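Local structure of trans-4-hydroxy-L-proline dehydratase (Clostridioides difficile 70-100-2010, 6VXC) at residues V399-K404 and L744-F749; P424-T429 and I756-F761; K602-N607 and M675-N680; L582-Y587 and N620-Y625. The protein catalyses the glycyl-radical dehydration of trans-4-hydroxy-L-proline to (S)-1-pyrroline-5-carboxylate in the anaerobic breakdown of 4-hydroxyproline. One frame throughout, in Å; residues are numbered along the deposited sequence.

In the fold
Contacts 1 and 2 share one five-stranded mixed sheet, in which strands 396-401 and 426-428 are neighbours; their centres lie 10 Å apart, and helix 734-750 of contact 1 is followed by strand 755-759 of contact 2. Contact 2 is wholly buried near the probable active site and relies on backbone pairing and aromatic side chains, whereas contact 1, at the end of strand 396-401, adds an arginine that grips a loop. Contacts 3 and 4 form a second pair 29 to 40 Å away, centre to centre, toward the periphery. There, helices 597-605 and 575-591 meet irregular loops through apolar touches and single bridging waters, and Pro679 of contact 3 packs on Ala584 and Ile585 of contact 4.

Contact 1 (V399-K404 and L744-F749); sequences VQISKK and LVRAYF
Arg746 and Phe749 of the helix meet Ile401 at the end of the strand, and Arg746 reaches on to Ser402 in the loop that follows. Earlier in the helix, Val745 CG1 lies over one face of the Phe749 ring, 3.6 Å above its plane and offset toward the rim. Arg746 carries the polar part of the contact. Its chain, bent at chi2 (-87°), carries the guanidinium across Ile401 to the Ser402 carbonyl, where NH1 donates to Ser402 O at 3.0 Å. The N-H...O angle of 143° makes this a bent bond; the oxygen lies in the guanidinium plane, but NH1 stands above the carbonyl plane. The same NH1 is 3.8 Å from Ile401 CG2, and NH2 bonds to Gln407 OE1 and Thr405 O, so several acceptors fix the group's rotation. Phe749 follows with its ring edge, CE2 lying 4.0 Å from Ile401 CB. Within the same loop, Ser402 OG accepts from Lys404 N in an ST turn and is also hydrogen-bonded to Glu430 OE2. The contact thus sets helix 734-750 against the end of strand 396-401, with Leu410 of helix 407-418 and Phe426 of strand 426-428 packed around Ile401.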
loop_
_atom_site.group_PDB
_atom_site.type_symbol
_atom_site.label_atom_id
_atom_site.label_comp_id
_atom_site.label_asym_id
_atom_site.label_seq_id
_atom_site.Cartn_x
_atom_site.Cartn_y
_atom_site.Cartn_z
ATOM N N VAL A 399 -0.472 2.359 -14.597
ATOM C CA VAL A 399 -1.371 2.165 -15.725
ATOM C C VAL A 399 -2.015 0.785 -15.653
ATOM O O VAL A 399 -1.398 -0.184 -15.199
ATOM C CB VAL A 399 -0.631 2.371 -17.070
ATOM C CG1 VAL A 399 -0.072 3.792 -17.124
ATOM C CG2 VAL A 399 0.458 1.326 -17.299
ATOM N N GLN A 400 -3.288 0.733 -16.033
ATOM C CA GLN A 400 -3.998 -0.503 -16.318
ATOM C C GLN A 400 -3.968 -0.738 -17.822
ATOM O O GLN A 400 -4.412 0.111 -18.602
ATOM C CB GLN A 400 -5.443 -0.451 -15.820
ATOM C CG GLN A 400 -5.667 -0.978 -14.413
ATOM C CD GLN A 400 -7.140 -1.241 -14.124
ATOM O OE1 GLN A 400 -7.825 -1.907 -14.901
ATOM N NE2 GLN A 400 -7.645 -0.680 -13.027
ATOM N N ILE A 401 -3.473 -1.896 -18.215
ATOM C CA ILE A 401 -3.362 -2.283 -19.606
ATOM C C ILE A 401 -4.379 -3.383 -19.843
ATOM O O ILE A 401 -4.347 -4.414 -19.170
ATOM C CB ILE A 401 -1.937 -2.749 -19.942
ATOM C CG1 ILE A 401 -0.911 -1.645 -19.637
ATOM C CG2 ILE A 401 -1.866 -3.251 -21.373
ATOM C CD1 ILE A 401 -1.172 -0.297 -20.309
ATOM N N SER A 402 -5.281 -3.148 -20.788
ATOM C CA SER A 402 -6.292 -4.086 -21.246
ATOM C C SER A 402 -5.944 -4.561 -22.650
ATOM O O SER A 402 -5.234 -3.884 -23.395
ATOM C CB SER A 402 -7.683 -3.417 -21.242
ATOM O OG SER A 402 -8.650 -4.148 -21.979
ATOM N N LYS A 403 -6.487 -5.724 -23.019
ATOM C CA LYS A 403 -6.466 -6.129 -24.422
ATOM C C LYS A 403 -7.129 -5.084 -25.318
ATOM O O LYS A 403 -6.887 -5.078 -26.527
ATOM C CB LYS A 403 -7.162 -7.478 -24.585
ATOM C CG LYS A 403 -8.630 -7.419 -24.239
ATOM C CD LYS A 403 -9.313 -8.771 -24.339
ATOM C CE LYS A 403 -10.817 -8.629 -24.081
ATOM N NZ LYS A 403 -11.553 -9.915 -24.249
ATOM N N LYS A 404 -7.968 -4.219 -24.750
ATOM C CA LYS A 404 -8.646 -3.143 -25.459
ATOM C C LYS A 404 -7.860 -1.835 -25.491
ATOM O O LYS A 404 -8.299 -0.892 -26.156
ATOM C CB LYS A 404 -10.015 -2.867 -24.821
ATOM C CG LYS A 404 -10.947 -4.083 -24.646
ATOM C CD LYS A 404 -12.200 -3.612 -23.945
ATOM C CE LYS A 404 -13.349 -4.614 -23.964
ATOM N NZ LYS A 404 -13.149 -5.669 -22.975
ATOM N N LEU A 744 6.718 -7.580 -23.982
ATOM C CA LEU A 744 6.838 -8.412 -22.790
ATOM C C LEU A 744 5.619 -8.236 -21.883
ATOM O O LEU A 744 5.073 -9.213 -21.359
ATOM C CB LEU A 744 8.127 -8.066 -22.036
ATOM C CG LEU A 744 8.491 -9.000 -20.866
ATOM C CD1 LEU A 744 8.989 -10.352 -21.380
ATOM C CD2 LEU A 744 9.475 -8.383 -19.895
ATOM N N VAL A 745 5.172 -6.998 -21.715
ATOM C CA VAL A 745 3.975 -6.735 -20.918
ATOM C C VAL A 745 2.777 -7.475 -21.501
ATOM O O VAL A 745 2.056 -8.176 -20.781
ATOM C CB VAL A 745 3.728 -5.220 -20.817
ATOM C CG1 VAL A 745 2.389 -4.925 -20.139
ATOM C CG2 VAL A 745 4.857 -4.567 -20.037
ATOM N N ARG A 746 2.560 -7.325 -22.816
ATOM C CA ARG A 746 1.449 -7.985 -23.507
ATOM C C ARG A 746 1.545 -9.503 -23.415
ATOM O O ARG A 746 0.525 -10.190 -23.280
ATOM C CB ARG A 746 1.408 -7.580 -24.992
ATOM C CG ARG A 746 1.050 -6.148 -25.306
ATOM C CD ARG A 746 -0.426 -5.933 -25.418
ATOM N NE ARG A 746 -0.724 -4.642 -26.022
ATOM C CZ ARG A 746 -1.836 -3.962 -25.766
ATOM N NH1 ARG A 746 -2.728 -4.463 -24.920
ATOM N NH2 ARG A 746 -2.040 -2.775 -26.313
ATOM N N ALA A 747 2.750 -10.046 -23.572
ATOM C CA ALA A 747 2.910 -11.490 -23.503
ATOM C C ALA A 747 2.527 -11.996 -22.121
ATOM O O ALA A 747 1.716 -12.916 -21.984
ATOM C CB ALA A 747 4.349 -11.885 -23.839
ATOM N N TYR A 748 3.064 -11.361 -21.083
ATOM C CA TYR A 748 2.743 -11.780 -19.726
ATOM C C TYR A 748 1.246 -11.680 -19.482
ATOM O O TYR A 748 0.625 -12.621 -18.984
ATOM C CB TYR A 748 3.509 -10.918 -18.719
ATOM C CG TYR A 748 3.383 -11.379 -17.271
ATOM C CD1 TYR A 748 3.430 -12.736 -16.938
ATOM C CD2 TYR A 748 3.249 -10.453 -16.237
ATOM C CE1 TYR A 748 3.333 -13.152 -15.613
ATOM C CE2 TYR A 748 3.147 -10.859 -14.910
ATOM C CZ TYR A 748 3.189 -12.207 -14.600
ATOM O OH TYR A 748 3.081 -12.620 -13.283
ATOM N N PHE A 749 0.642 -10.560 -19.884
ATOM C CA PHE A 749 -0.775 -10.351 -19.603
ATOM C C PHE A 749 -1.644 -11.264 -20.458
ATOM O O PHE A 749 -2.733 -11.672 -20.030
ATOM C CB PHE A 749 -1.152 -8.878 -19.802
ATOM C CG PHE A 749 -0.578 -7.942 -18.753
ATOM C CD1 PHE A 749 0.204 -8.421 -17.713
ATOM C CD2 PHE A 749 -0.837 -6.580 -18.816
ATOM C CE1 PHE A 749 0.727 -7.560 -16.750
ATOM C CE2 PHE A 749 -0.320 -5.706 -17.868
ATOM C CZ PHE A 749 0.463 -6.198 -16.833
#

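Contact 2 (P424-T429 and I756-F761); sequences PAFYNT and IQFNVF
The Phe426 ring has Ile756 O at its edge, near the ring plane, with CD1 3.5 Å from that oxygen; Phe758 approaches it obliquely. The two phenyl planes are inclined at 54° with centroids 5.7 Å apart, neither stacked nor edge-to-face, and Phe426 CE1 comes within 3.7 Å of Phe758 CE2. Phe426 CG is anti to its carbonyl carbon (chi1 -56°), which swings the ring along the strand toward Phe758, while CB rests against Ile756 CG2. The backbones beneath join strands 426-428 and 755-759 as antiparallel neighbours. Phe426 and Ile756 are a hydrogen-bonded pair: Phe426 N donates to Ile756 O at 2.9 Å, and Ile756 N returns a bond of 3.1 Å to Phe426 O. Beyond this pair a water bridges the two backbones, donating to Pro424 O at 2.7 Å and accepting from Phe758 N at 3.0 Å. Ala425 CB meets Gln757 CB, and the Gln757 side chain lies about 7 Å from that of Cys454, the probable site of the cysteine radical. Tyr427 OH bonds to Cys454 O, so the same strand also reaches the active-site loop. Two direct bonds and one bridging water thus link the main chains of the two strands, while the phenyl rings add an apolar layer against helix 407-418, dividing the contact into polar pairing within the sheet and apolar packing beside it.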
loop_
_atom_site.group_PDB
_atom_site.type_symbol
_atom_site.label_atom_id
_atom_site.label_comp_id
_atom_site.label_asym_id
_atom_site.label_seq_id
_atom_site.Cartn_x
_atom_site.Cartn_y
_atom_site.Cartn_z
ATOM N N PRO A 424 5.721 4.085 -14.545
ATOM C CA PRO A 424 4.568 3.410 -13.940
ATOM C C PRO A 424 4.769 1.900 -13.866
ATOM O O PRO A 424 5.500 1.346 -14.693
ATOM C CB PRO A 424 3.431 3.725 -14.917
ATOM C CG PRO A 424 4.157 3.712 -16.276
ATOM C CD PRO A 424 5.518 4.341 -15.986
ATOM N N ALA A 425 4.121 1.253 -12.901
ATOM C CA ALA A 425 3.931 -0.180 -12.976
ATOM C C ALA A 425 2.765 -0.472 -13.921
ATOM O O ALA A 425 1.933 0.395 -14.200
ATOM C CB ALA A 425 3.652 -0.770 -11.596
ATOM N N PHE A 426 2.692 -1.716 -14.374
ATOM C CA PHE A 426 1.680 -2.166 -15.320
ATOM C C PHE A 426 0.799 -3.220 -14.661
ATOM O O PHE A 426 1.313 -4.180 -14.086
ATOM C CB PHE A 426 2.339 -2.737 -16.590
ATOM C CG PHE A 426 3.279 -1.768 -17.286
ATOM C CD1 PHE A 426 4.595 -1.634 -16.870
ATOM C CD2 PHE A 426 2.844 -1.008 -18.358
ATOM C CE1 PHE A 426 5.463 -0.745 -17.506
ATOM C CE2 PHE A 426 3.698 -0.127 -18.994
ATOM C CZ PHE A 426 5.012 0.015 -18.567
ATOM N N TYR A 427 -0.521 -3.059 -14.772
ATOM C CA TYR A 427 -1.500 -3.993 -14.227
ATOM C C TYR A 427 -2.409 -4.505 -15.336
ATOM O O TYR A 427 -2.802 -3.742 -16.222
ATOM C CB TYR A 427 -2.375 -3.347 -13.132
ATOM C CG TYR A 427 -1.604 -2.762 -11.976
ATOM C CD1 TYR A 427 -1.054 -3.590 -11.002
ATOM C CD2 TYR A 427 -1.450 -1.388 -11.847
ATOM C CE1 TYR A 427 -0.330 -3.069 -9.946
ATOM C CE2 TYR A 427 -0.737 -0.850 -10.797
ATOM C CZ TYR A 427 -0.177 -1.698 -9.844
ATOM O OH TYR A 427 0.521 -1.158 -8.800
ATOM N N ASN A 428 -2.769 -5.786 -15.252
ATOM C CA ASN A 428 -3.566 -6.476 -16.269
ATOM C C ASN A 428 -5.052 -6.296 -15.962
ATOM O O ASN A 428 -5.586 -6.917 -15.037
ATOM C CB ASN A 428 -3.184 -7.953 -16.319
ATOM C CG ASN A 428 -3.948 -8.730 -17.380
ATOM O OD1 ASN A 428 -4.896 -8.226 -17.971
ATOM N ND2 ASN A 428 -3.504 -9.957 -17.649
ATOM N N THR A 429 -5.720 -5.453 -16.751
ATOM C CA THR A 429 -7.137 -5.173 -16.524
ATOM C C THR A 429 -7.976 -6.444 -16.548
ATOM O O THR A 429 -8.878 -6.615 -15.715
ATOM C CB THR A 429 -7.654 -4.176 -17.563
ATOM O OG1 THR A 429 -7.007 -2.912 -17.387
ATOM C CG2 THR A 429 -9.171 -4.028 -17.467
ATOM N N ILE A 756 3.496 -6.268 -13.627
ATOM C CA ILE A 756 4.935 -6.229 -13.850
ATOM C C ILE A 756 5.388 -4.775 -13.786
ATOM O O ILE A 756 4.660 -3.859 -14.188
ATOM C CB ILE A 756 5.314 -6.928 -15.187
ATOM C CG1 ILE A 756 6.826 -7.191 -15.294
ATOM C CG2 ILE A 756 4.814 -6.157 -16.404
ATOM C CD1 ILE A 756 7.162 -8.149 -16.417
ATOM N N GLN A 757 6.605 -4.569 -13.280
ATOM C CA GLN A 757 7.200 -3.241 -13.192
ATOM C C GLN A 757 8.711 -3.381 -13.383
ATOM O O GLN A 757 9.283 -4.424 -13.073
ATOM C CB GLN A 757 6.888 -2.581 -11.856
ATOM C CG GLN A 757 7.474 -3.321 -10.671
ATOM C CD GLN A 757 6.894 -2.852 -9.342
ATOM O OE1 GLN A 757 5.763 -2.358 -9.284
ATOM N NE2 GLN A 757 7.685 -2.956 -8.279
ATOM N N PHE A 758 9.361 -2.320 -13.870
ATOM C CA PHE A 758 10.730 -2.410 -14.374
ATOM C C PHE A 758 11.690 -1.459 -13.659
ATOM O O PHE A 758 11.361 -0.301 -13.389
ATOM C CB PHE A 758 10.779 -2.112 -15.883
ATOM C CG PHE A 758 9.887 -2.998 -16.708
ATOM C CD1 PHE A 758 10.085 -4.380 -16.729
ATOM C CD2 PHE A 758 8.851 -2.454 -17.464
ATOM C CE1 PHE A 758 9.262 -5.202 -17.495
ATOM C CE2 PHE A 758 8.015 -3.267 -18.232
ATOM C CZ PHE A 758 8.226 -4.649 -18.251
ATOM N N ASN A 759 12.880 -1.969 -13.364
ATOM C CA ASN A 759 14.064 -1.154 -13.143
ATOM C C ASN A 759 14.878 -1.093 -14.434
ATOM O O ASN A 759 15.001 -2.092 -15.145
ATOM C CB ASN A 759 14.937 -1.711 -12.013
ATOM C CG ASN A 759 14.622 -1.085 -10.666
ATOM O OD1 ASN A 759 14.532 0.136 -10.536
ATOM N ND2 ASN A 759 14.480 -1.919 -9.649
ATOM N N VAL A 760 15.414 0.087 -14.740
ATOM C CA VAL A 760 16.361 0.254 -15.840
ATOM C C VAL A 760 17.467 1.181 -15.361
ATOM O O VAL A 760 17.371 2.404 -15.509
ATOM C CB VAL A 760 15.669 0.831 -17.087
ATOM C CG1 VAL A 760 16.667 0.940 -18.284
ATOM C CG2 VAL A 760 14.450 0.026 -17.447
ATOM N N PHE A 761 18.523 0.626 -14.782
ATOM C CA PHE A 761 19.567 1.468 -14.224
ATOM C C PHE A 761 20.932 0.939 -14.620
ATOM O O PHE A 761 21.095 -0.223 -14.987
ATOM C CB PHE A 761 19.459 1.592 -12.691
ATOM C CG PHE A 761 19.492 0.270 -11.935
ATOM C CD1 PHE A 761 20.673 -0.445 -11.793
ATOM C CD2 PHE A 761 18.348 -0.205 -11.307
ATOM C CE1 PHE A 761 20.707 -1.642 -11.072
ATOM C CE2 PHE A 761 18.364 -1.402 -10.580
ATOM C CZ PHE A 761 19.545 -2.120 -10.464
HETATM O O HOH W 1 7.922 0.157 -14.593
#

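Contact 3 (K602-N607 and M675-N680); sequences KALDAN and MGASPN
A Schellman motif ending helix 597-605 meets the loop 675-680 here, with Leu604 and Asn607 of the helix end facing Ala677. Leu604 makes the largest share of the contact and spreads its two methyls over different parts of the loop. CD2 presses on the backbone, 3.5 Å from Ser678 O, and CD1 reaches the proline ring, 4.0 Å from Pro679 CG, the two side chains crossing at about a right angle. With chi1 at -60°, CG lies anti to the carbonyl carbon, which places the leucine branches on the loop side. Asn607 is the C-prime residue of the motif: its positive phi turns the chain out of the helix, its N bonds to Leu604 O at 2.9 Å, and Phe608 N bonds to Ala603 O. Leu604 O is thus already held from inside the helix end, and it takes a second donor from a water at 3.1 Å; that water in turn accepts from Ala677 N at 3.0 Å, linking helix terminus to loop through backbone groups alone. Ala677 CB lies 3.8 Å from Leu604 O and 3.5 Å from Asn607 OD1. The same OD1 accepts a hydrogen bond from Cys684 N, tying Asn607 to a later part of the loop. On the far side of the loop, Ser678 OG donates to Asn680 OD1 at 2.7 Å, and Arg682 NH1 bonds to both Ser678 OG and Gly676 O.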
loop_
_atom_site.group_PDB
_atom_site.type_symbol
_atom_site.label_atom_id
_atom_site.label_comp_id
_atom_site.label_asym_id
_atom_site.label_seq_id
_atom_site.Cartn_x
_atom_site.Cartn_y
_atom_site.Cartn_z
ATOM N N LYS A 602 23.291 -30.088 8.668
ATOM C CA LYS A 602 24.592 -29.636 9.153
ATOM C C LYS A 602 25.110 -28.470 8.325
ATOM O O LYS A 602 25.642 -27.500 8.868
ATOM C CB LYS A 602 25.607 -30.779 9.138
ATOM C CG LYS A 602 25.359 -31.909 10.145
ATOM C CD LYS A 602 26.445 -32.972 9.988
ATOM C CE LYS A 602 26.192 -34.189 10.866
ATOM N NZ LYS A 602 26.018 -33.835 12.295
ATOM N N ALA A 603 24.969 -28.559 7.001
ATOM C CA ALA A 603 25.426 -27.482 6.130
ATOM C C ALA A 603 24.704 -26.175 6.448
ATOM O O ALA A 603 25.333 -25.120 6.570
ATOM C CB ALA A 603 25.222 -27.881 4.669
ATOM N N LEU A 604 23.383 -26.230 6.603
ATOM C CA LEU A 604 22.632 -25.021 6.928
ATOM C C LEU A 604 23.094 -24.433 8.258
ATOM O O LEU A 604 23.324 -23.224 8.372
ATOM C CB LEU A 604 21.128 -25.327 6.952
ATOM C CG LEU A 604 20.507 -25.853 5.649
ATOM C CD1 LEU A 604 19.014 -26.122 5.803
ATOM C CD2 LEU A 604 20.778 -24.912 4.467
ATOM N N ASP A 605 23.255 -25.288 9.278
ATOM C CA ASP A 605 23.670 -24.797 10.586
ATOM C C ASP A 605 25.039 -24.130 10.533
ATOM O O ASP A 605 25.288 -23.168 11.260
ATOM C CB ASP A 605 23.671 -25.943 11.594
ATOM C CG ASP A 605 23.915 -25.467 13.010
ATOM O OD1 ASP A 605 23.033 -24.784 13.572
ATOM O OD2 ASP A 605 24.993 -25.771 13.554
ATOM N N ALA A 606 25.916 -24.592 9.653
ATOM C CA ALA A 606 27.242 -24.019 9.499
ATOM C C ALA A 606 27.271 -22.871 8.494
ATOM O O ALA A 606 28.357 -22.412 8.119
ATOM C CB ALA A 606 28.229 -25.108 9.078
ATOM N N ASN A 607 26.109 -22.408 8.034
ATOM C CA ASN A 607 26.057 -21.388 6.990
ATOM C C ASN A 607 26.915 -21.806 5.796
ATOM O O ASN A 607 27.559 -20.976 5.157
ATOM C CB ASN A 607 26.484 -20.013 7.527
ATOM C CG ASN A 607 25.895 -18.857 6.711
ATOM O OD1 ASN A 607 24.855 -19.013 6.054
ATOM N ND2 ASN A 607 26.554 -17.703 6.747
ATOM N N MET A 675 16.327 -15.032 9.531
ATOM C CA MET A 675 16.300 -16.424 9.098
ATOM C C MET A 675 17.713 -16.926 8.853
ATOM O O MET A 675 18.582 -16.177 8.399
ATOM C CB MET A 675 15.450 -16.577 7.835
ATOM C CG MET A 675 15.166 -17.997 7.411
ATOM S SD MET A 675 13.940 -17.985 6.087
ATOM C CE MET A 675 14.287 -19.531 5.333
ATOM N N GLY A 676 17.945 -18.203 9.144
ATOM C CA GLY A 676 19.227 -18.807 8.856
ATOM C C GLY A 676 19.375 -19.105 7.379
ATOM O O GLY A 676 18.551 -18.727 6.544
ATOM N N ALA A 677 20.451 -19.815 7.059
ATOM C CA ALA A 677 20.658 -20.257 5.692
ATOM C C ALA A 677 19.519 -21.174 5.279
ATOM O O ALA A 677 18.915 -21.856 6.106
ATOM C CB ALA A 677 21.996 -20.977 5.557
ATOM N N SER A 678 19.205 -21.170 3.994
ATOM C CA SER A 678 18.142 -22.010 3.472
ATOM C C SER A 678 18.682 -22.990 2.442
ATOM O O SER A 678 19.771 -22.789 1.886
ATOM C CB SER A 678 16.997 -21.177 2.862
ATOM O OG SER A 678 17.432 -20.096 2.061
ATOM N N PRO A 679 17.948 -24.083 2.190
ATOM C CA PRO A 679 18.468 -25.163 1.329
ATOM C C PRO A 679 18.795 -24.744 -0.099
ATOM O O PRO A 679 19.512 -25.477 -0.784
ATOM C CB PRO A 679 17.326 -26.196 1.342
ATOM C CG PRO A 679 16.641 -25.956 2.638
ATOM C CD PRO A 679 16.714 -24.477 2.884
ATOM N N ASN A 680 18.259 -23.631 -0.595
ATOM C CA ASN A 680 18.560 -23.244 -1.970
ATOM C C ASN A 680 19.954 -22.656 -2.126
ATOM O O ASN A 680 20.386 -22.425 -3.258
ATOM C CB ASN A 680 17.537 -22.233 -2.483
ATOM C CG ASN A 680 17.596 -20.926 -1.726
ATOM O OD1 ASN A 680 17.818 -20.913 -0.518
ATOM N ND2 ASN A 680 17.410 -19.819 -2.429
HETATM O O HOH W 2 22.239 -20.505 9.414
#

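Contact 4 (L582-Y587 and N620-Y625); sequences LTAIKY and NKTPKY
Lys621 O is joined to Tyr587 OH by a water that donates to the carbonyl oxygen at 2.8 Å and lies 2.9 Å from the hydroxyl, at the edge of the ring and in its plane. The same oxygen also approaches the ring directly, 3.4 Å from Tyr587 CE2, in an oblique position. Over one face of the ring comes Pro623: its CD stands 3.6 Å from the ring centroid and only 13° off the normal, a CH-pi contact with the proline crossing at about a right angle. Tyr587 CG is anti to the backbone N (chi1 -173°), which extends the ring away from the helix and lays it across the loop. Thr622 packs on the helix beside it, CG2 3.7 Å from Ala584 CA, while its OG1 bonds to Leu617 O and Asn588 ND2. One helical turn before Tyr587, Thr583 turns its methyl to the loop, CG2 lying 3.5 Å from Pro623 O, and its OG1 bonds back to Thr579 O. Helix 575-591 therefore offers one side, Thr583, Ala584 and Tyr587, to the loop that leaves helix 612-620, and Thr583 also touches Ile635 of helix 630-647, into which that loop leads.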
loop_
_atom_site.group_PDB
_atom_site.type_symbol
_atom_site.label_atom_id
_atom_site.label_comp_id
_atom_site.label_asym_id
_atom_site.label_seq_id
_atom_site.Cartn_x
_atom_site.Cartn_y
_atom_site.Cartn_z
ATOM N N LEU A 582 12.722 -26.024 -1.452
ATOM C CA LEU A 582 12.094 -27.340 -1.536
ATOM C C LEU A 582 12.518 -28.071 -2.801
ATOM O O LEU A 582 12.675 -29.297 -2.792
ATOM C CB LEU A 582 10.576 -27.203 -1.469
ATOM C CG LEU A 582 9.932 -27.029 -0.087
ATOM C CD1 LEU A 582 8.442 -26.680 -0.213
ATOM C CD2 LEU A 582 10.119 -28.280 0.769
ATOM N N THR A 583 12.708 -27.332 -3.900
ATOM C CA THR A 583 13.240 -27.945 -5.110
ATOM C C THR A 583 14.631 -28.511 -4.863
ATOM O O THR A 583 14.940 -29.627 -5.290
ATOM C CB THR A 583 13.268 -26.934 -6.269
ATOM O OG1 THR A 583 11.945 -26.499 -6.592
ATOM C CG2 THR A 583 13.882 -27.574 -7.521
ATOM N N ALA A 584 15.479 -27.766 -4.151
ATOM C CA ALA A 584 16.818 -28.269 -3.858
ATOM C C ALA A 584 16.766 -29.563 -3.048
ATOM O O ALA A 584 17.568 -30.480 -3.264
ATOM C CB ALA A 584 17.626 -27.203 -3.114
ATOM N N ILE A 585 15.849 -29.640 -2.094
ATOM C CA ILE A 585 15.740 -30.835 -1.268
ATOM C C ILE A 585 15.238 -32.017 -2.091
ATOM O O ILE A 585 15.815 -33.108 -2.050
ATOM C CB ILE A 585 14.844 -30.562 -0.047
ATOM C CG1 ILE A 585 15.523 -29.557 0.901
ATOM C CG2 ILE A 585 14.488 -31.878 0.637
ATOM C CD1 ILE A 585 14.629 -29.111 2.078
ATOM N N LYS A 586 14.170 -31.815 -2.864
ATOM C CA LYS A 586 13.637 -32.905 -3.669
ATOM C C LYS A 586 14.684 -33.435 -4.642
ATOM O O LYS A 586 14.890 -34.649 -4.750
ATOM C CB LYS A 586 12.407 -32.430 -4.431
ATOM C CG LYS A 586 11.769 -33.493 -5.295
ATOM C CD LYS A 586 10.600 -32.875 -6.032
ATOM C CE LYS A 586 9.742 -33.906 -6.679
ATOM N NZ LYS A 586 8.562 -33.233 -7.295
ATOM N N TYR A 587 15.379 -32.526 -5.331
ATOM C CA TYR A 587 16.330 -32.922 -6.364
ATOM C C TYR A 587 17.542 -33.623 -5.764
ATOM O O TYR A 587 17.930 -34.705 -6.219
ATOM C CB TYR A 587 16.757 -31.682 -7.167
ATOM C CG TYR A 587 17.629 -31.950 -8.380
ATOM C CD1 TYR A 587 17.064 -32.318 -9.589
ATOM C CD2 TYR A 587 19.009 -31.797 -8.323
ATOM C CE1 TYR A 587 17.845 -32.550 -10.713
ATOM C CE2 TYR A 587 19.814 -32.036 -9.456
ATOM C CZ TYR A 587 19.216 -32.408 -10.648
ATOM O OH TYR A 587 19.969 -32.647 -11.773
ATOM N N ASN A 620 24.132 -24.089 -7.991
ATOM C CA ASN A 620 24.550 -24.084 -9.382
ATOM C C ASN A 620 24.224 -25.352 -10.157
ATOM O O ASN A 620 24.350 -25.346 -11.385
ATOM C CB ASN A 620 26.061 -23.822 -9.468
ATOM C CG ASN A 620 26.458 -22.542 -8.764
ATOM O OD1 ASN A 620 25.850 -21.505 -8.971
ATOM N ND2 ASN A 620 27.468 -22.620 -7.903
ATOM N N LYS A 621 23.847 -26.443 -9.502
ATOM C CA LYS A 621 23.548 -27.669 -10.230
ATOM C C LYS A 621 22.142 -28.190 -9.939
ATOM O O LYS A 621 21.887 -29.389 -10.044
ATOM C CB LYS A 621 24.604 -28.750 -9.973
ATOM C CG LYS A 621 25.973 -28.522 -10.657
ATOM C CD LYS A 621 27.009 -27.841 -9.783
ATOM C CE LYS A 621 28.444 -28.057 -10.335
ATOM N NZ LYS A 621 28.744 -27.319 -11.589
ATOM N N THR A 622 21.209 -27.284 -9.624
ATOM C CA THR A 622 19.865 -27.651 -9.214
ATOM C C THR A 622 18.837 -26.801 -9.952
ATOM O O THR A 622 19.067 -25.611 -10.194
ATOM C CB THR A 622 19.704 -27.484 -7.691
ATOM O OG1 THR A 622 20.647 -28.322 -7.011
ATOM C CG2 THR A 622 18.270 -27.833 -7.225
ATOM N N PRO A 623 17.708 -27.387 -10.345
ATOM C CA PRO A 623 16.681 -26.606 -11.042
ATOM C C PRO A 623 16.215 -25.420 -10.203
ATOM O O PRO A 623 16.240 -25.457 -8.972
ATOM C CB PRO A 623 15.553 -27.624 -11.258
ATOM C CG PRO A 623 16.206 -28.930 -11.205
ATOM C CD PRO A 623 17.316 -28.800 -10.200
ATOM N N LYS A 624 15.796 -24.353 -10.890
ATOM C CA LYS A 624 15.430 -23.090 -10.254
ATOM C C LYS A 624 14.140 -22.516 -10.836
ATOM O O LYS A 624 13.917 -22.539 -12.050
ATOM C CB LYS A 624 16.545 -22.047 -10.414
ATOM C CG LYS A 624 17.897 -22.384 -9.746
ATOM C CD LYS A 624 17.844 -22.323 -8.240
ATOM C CE LYS A 624 19.203 -22.686 -7.612
ATOM N NZ LYS A 624 19.091 -22.758 -6.133
ATOM N N TYR A 625 13.328 -21.936 -9.965
ATOM C CA TYR A 625 12.145 -21.206 -10.385
ATOM C C TYR A 625 12.523 -20.001 -11.247
ATOM O O TYR A 625 13.515 -19.321 -10.992
ATOM C CB TYR A 625 11.392 -20.766 -9.134
ATOM C CG TYR A 625 10.318 -19.742 -9.324
ATOM C CD1 TYR A 625 9.140 -20.062 -9.991
ATOM C CD2 TYR A 625 10.464 -18.469 -8.803
ATOM C CE1 TYR A 625 8.142 -19.144 -10.140
ATOM C CE2 TYR A 625 9.445 -17.524 -8.924
ATOM C CZ TYR A 625 8.294 -17.870 -9.610
ATOM O OH TYR A 625 7.283 -16.954 -9.781
HETATM O O HOH W 3 22.687 -31.763 -11.304
#